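Local coordinates for protein HIT family hydrolase (Legionella pneumophila subsp. pneumophila, PDB 6D6J) that binds zinc and is probably a hydrolase of the histidine triad family, likely working through a histidine-bound nucleotide intermediate, at residues S65-L68 against A69-I73. Numbering follows the deposited sequence.
Sequences SELL and ANILI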
ATOM      1  N   SER B  65      11.469  -4.700   7.165  1.00  7.53           N
ATOM      2  CA  SER B  65      10.366  -5.135   6.313  1.00  7.94           C
ATOM      3  C   SER B  65       9.213  -5.717   7.112  1.00  7.60           C
ATOM      4  O   SER B  65       8.062  -5.554   6.710  1.00  6.94           O
ATOM      5  CB  SER B  65      10.844  -6.102   5.231  1.00  8.86           C
ATOM      6  OG  SER B  65      11.284  -7.318   5.812  1.00 10.80           O
ATOM      7  N   GLU B  66       9.489  -6.375   8.242  1.00  7.27           N
ATOM      8  CA  GLU B  66       8.414  -6.855   9.105  1.00  8.04           C
ATOM      9  C   GLU B  66       7.614  -5.694   9.692  1.00  7.12           C
ATOM     10  O   GLU B  66       6.380  -5.737   9.732  1.00  6.92           O
ATOM     11  CB  GLU B  66       8.994  -7.738  10.210  1.00 11.16           C
ATOM     12  CG  GLU B  66       7.917  -8.240  11.183  1.00 14.86           C
ATOM     13  CD  GLU B  66       8.455  -9.220  12.200  1.00 18.43           C
ATOM     14  OE1 GLU B  66       8.031 -10.399  12.190  1.00 19.22           O
ATOM     15  OE2 GLU B  66       9.313  -8.814  13.007  1.00 20.21           O
ATOM     16  N   LEU B  67       8.301  -4.641  10.141  1.00  6.93           N
ATOM     17  CA  LEU B  67       7.616  -3.431  10.585  1.00  6.53           C
ATOM     18  C   LEU B  67       6.694  -2.881   9.498  1.00  6.37           C
ATOM     19  O   LEU B  67       5.541  -2.511   9.766  1.00  6.36           O
ATOM     20  CB  LEU B  67       8.663  -2.398  11.012  1.00  7.66           C
ATOM     21  CG  LEU B  67       8.158  -1.005  11.359  1.00  8.12           C
ATOM     22  CD1 LEU B  67       7.239  -1.013  12.583  1.00  9.08           C
ATOM     23  CD2 LEU B  67       9.362  -0.087  11.587  1.00  9.33           C
ATOM     24  N   LEU B  68       7.179  -2.839   8.256  1.00  6.06           N
ATOM     25  CA  LEU B  68       6.358  -2.333   7.161  1.00  6.43           C
ATOM     26  C   LEU B  68       5.128  -3.216   6.941  1.00  5.90           C
ATOM     27  O   LEU B  68       4.008  -2.710   6.764  1.00  5.89           O
ATOM     28  CB  LEU B  68       7.199  -2.222   5.885  1.00  7.06           C
ATOM     29  CG  LEU B  68       6.504  -1.459   4.746  1.00  8.39           C
ATOM     30  CD1 LEU B  68       6.313   0.016   5.099  1.00  9.15           C
ATOM     31  CD2 LEU B  68       7.282  -1.599   3.444  1.00  8.35           C
ATOM     32  N   ALA B  69       5.309  -4.538   6.972  1.00  6.13           N
ATOM     33  CA  ALA B  69       4.163  -5.434   6.851  1.00  6.32           C
ATOM     34  C   ALA B  69       3.194  -5.236   8.004  1.00  5.82           C
ATOM     35  O   ALA B  69       1.974  -5.299   7.820  1.00  6.48           O
ATOM     36  CB  ALA B  69       4.645  -6.880   6.813  1.00  6.54           C
ATOM     37  N   ASN B  70       3.716  -4.965   9.200  1.00  5.59           N
ATOM     38  CA  ASN B  70       2.851  -4.789  10.360  1.00  6.23           C
ATOM     39  C   ASN B  70       2.075  -3.482  10.294  1.00  5.78           C
ATOM     40  O   ASN B  70       0.961  -3.400  10.827  1.00  5.92           O
ATOM     41  CB  ASN B  70       3.662  -4.919  11.646  1.00  7.57           C
ATOM     42  CG  ASN B  70       4.004  -6.359  11.949  1.00  9.33           C
ATOM     43  OD1 ASN B  70       3.373  -7.277  11.418  1.00 11.41           O
ATOM     44  ND2 ASN B  70       5.010  -6.563  12.764  1.00 11.34           N
ATOM     45  N   ILE B  71       2.622  -2.470   9.620  1.00  5.76           N
ATOM     46  CA  ILE B  71       1.854  -1.260   9.337  1.00  5.84           C
ATOM     47  C   ILE B  71       0.650  -1.591   8.465  1.00  5.40           C
ATOM     48  O   ILE B  71      -0.467  -1.111   8.707  1.00  5.66           O
ATOM     49  CB  ILE B  71       2.781  -0.207   8.708  1.00  6.48           C
ATOM     50  CG1 ILE B  71       3.706   0.365   9.787  1.00  7.85           C
ATOM     51  CG2 ILE B  71       1.994   0.884   7.989  1.00  6.81           C
ATOM     52  CD1 ILE B  71       4.884   1.124   9.224  1.00  9.01           C
ATOM     53  N   LEU B  72       0.858  -2.425   7.446  1.00  5.32           N
ATOM     54  CA  LEU B  72      -0.227  -2.853   6.568  1.00  5.64           C
ATOM     55  C   LEU B  72      -1.259  -3.684   7.327  1.00  5.70           C
ATOM     56  O   LEU B  72      -2.471  -3.456   7.196  1.00  5.96           O
ATOM     57  CB  LEU B  72       0.373  -3.626   5.396  1.00  6.61           C
ATOM     58  CG  LEU B  72      -0.591  -4.310   4.445  1.00  7.89           C
ATOM     59  CD1 LEU B  72      -1.571  -3.330   3.846  1.00  8.76           C
ATOM     60  CD2 LEU B  72       0.191  -5.005   3.336  1.00  8.40           C
ATOM     61  N   ILE B  73      -0.800  -4.620   8.161  1.00  5.87           N
ATOM     62  CA  ILE B  73      -1.725  -5.414   8.960  1.00  6.64           C
ATOM     63  C   ILE B  73      -2.512  -4.523   9.912  1.00  6.09           C
ATOM     64  O   ILE B  73      -3.730  -4.676  10.057  1.00  6.48           O
ATOM     65  CB  ILE B  73      -0.965  -6.532   9.690  1.00  6.67           C
ATOM     66  CG1 ILE B  73      -0.413  -7.548   8.681  1.00  7.22           C
ATOM     67  CG2 ILE B  73      -1.878  -7.239  10.703  1.00  8.33           C
ATOM     68  CD1 ILE B  73       0.690  -8.432   9.244  1.00  7.70           C
TER
HETATM   69  O   HOH W   1       5.427  -9.995  12.938  1.00 40.03           O
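Leu67 and Ile71, one turn apart on helix 62-81, meet on its packed side, where Leu67 CG lies 4.5 Å from Ile71 CD1. The isoleucine is drawn back along the helix because its CG1 stands beside its own backbone N (chi1 -73°); this also brings CG1 to 3.4 Å from Leu67 O. That same carbonyl accepts the amide of Ile71, with N to O at 2.9 Å, so one oxygen takes both a polar and an apolar neighbour. Ile32 and Pro50 close over the leucine and isoleucine alike. Leu68 and Leu72, joined by a longer backbone bond from Leu72 N to Leu68 O, also face inward, the first on Phe93 and Ile106, the second on Leu91. The buried face thus seats the long helix of the HIT fold on its antiparallel sheet, with the side chain of Ile71 about 7 Å from that of His107, the predicted nucleotide-carrying histidine. The solvent side is looser. Glu66 and Asn70 extend from neighbouring turns as companions, the carboxylate tilted just 17° from the plane of the amide. Glu66 reaches out as an extended chain, CG anti to its N (chi1 178°), and Glu66 CG comes within 3.7 Å of Asn70 ND2. Farther out a water gives a weak bond to Glu66 OE1 at 2.7 Å and accepts another weak one, longer, from Asn70 ND2 at 3.5 Å. Beneath this pair the backbone is firmer, Asn70 N donating to Glu66 O at 2.8 Å, while Asn70 also packs against Ser65 of the second subunit.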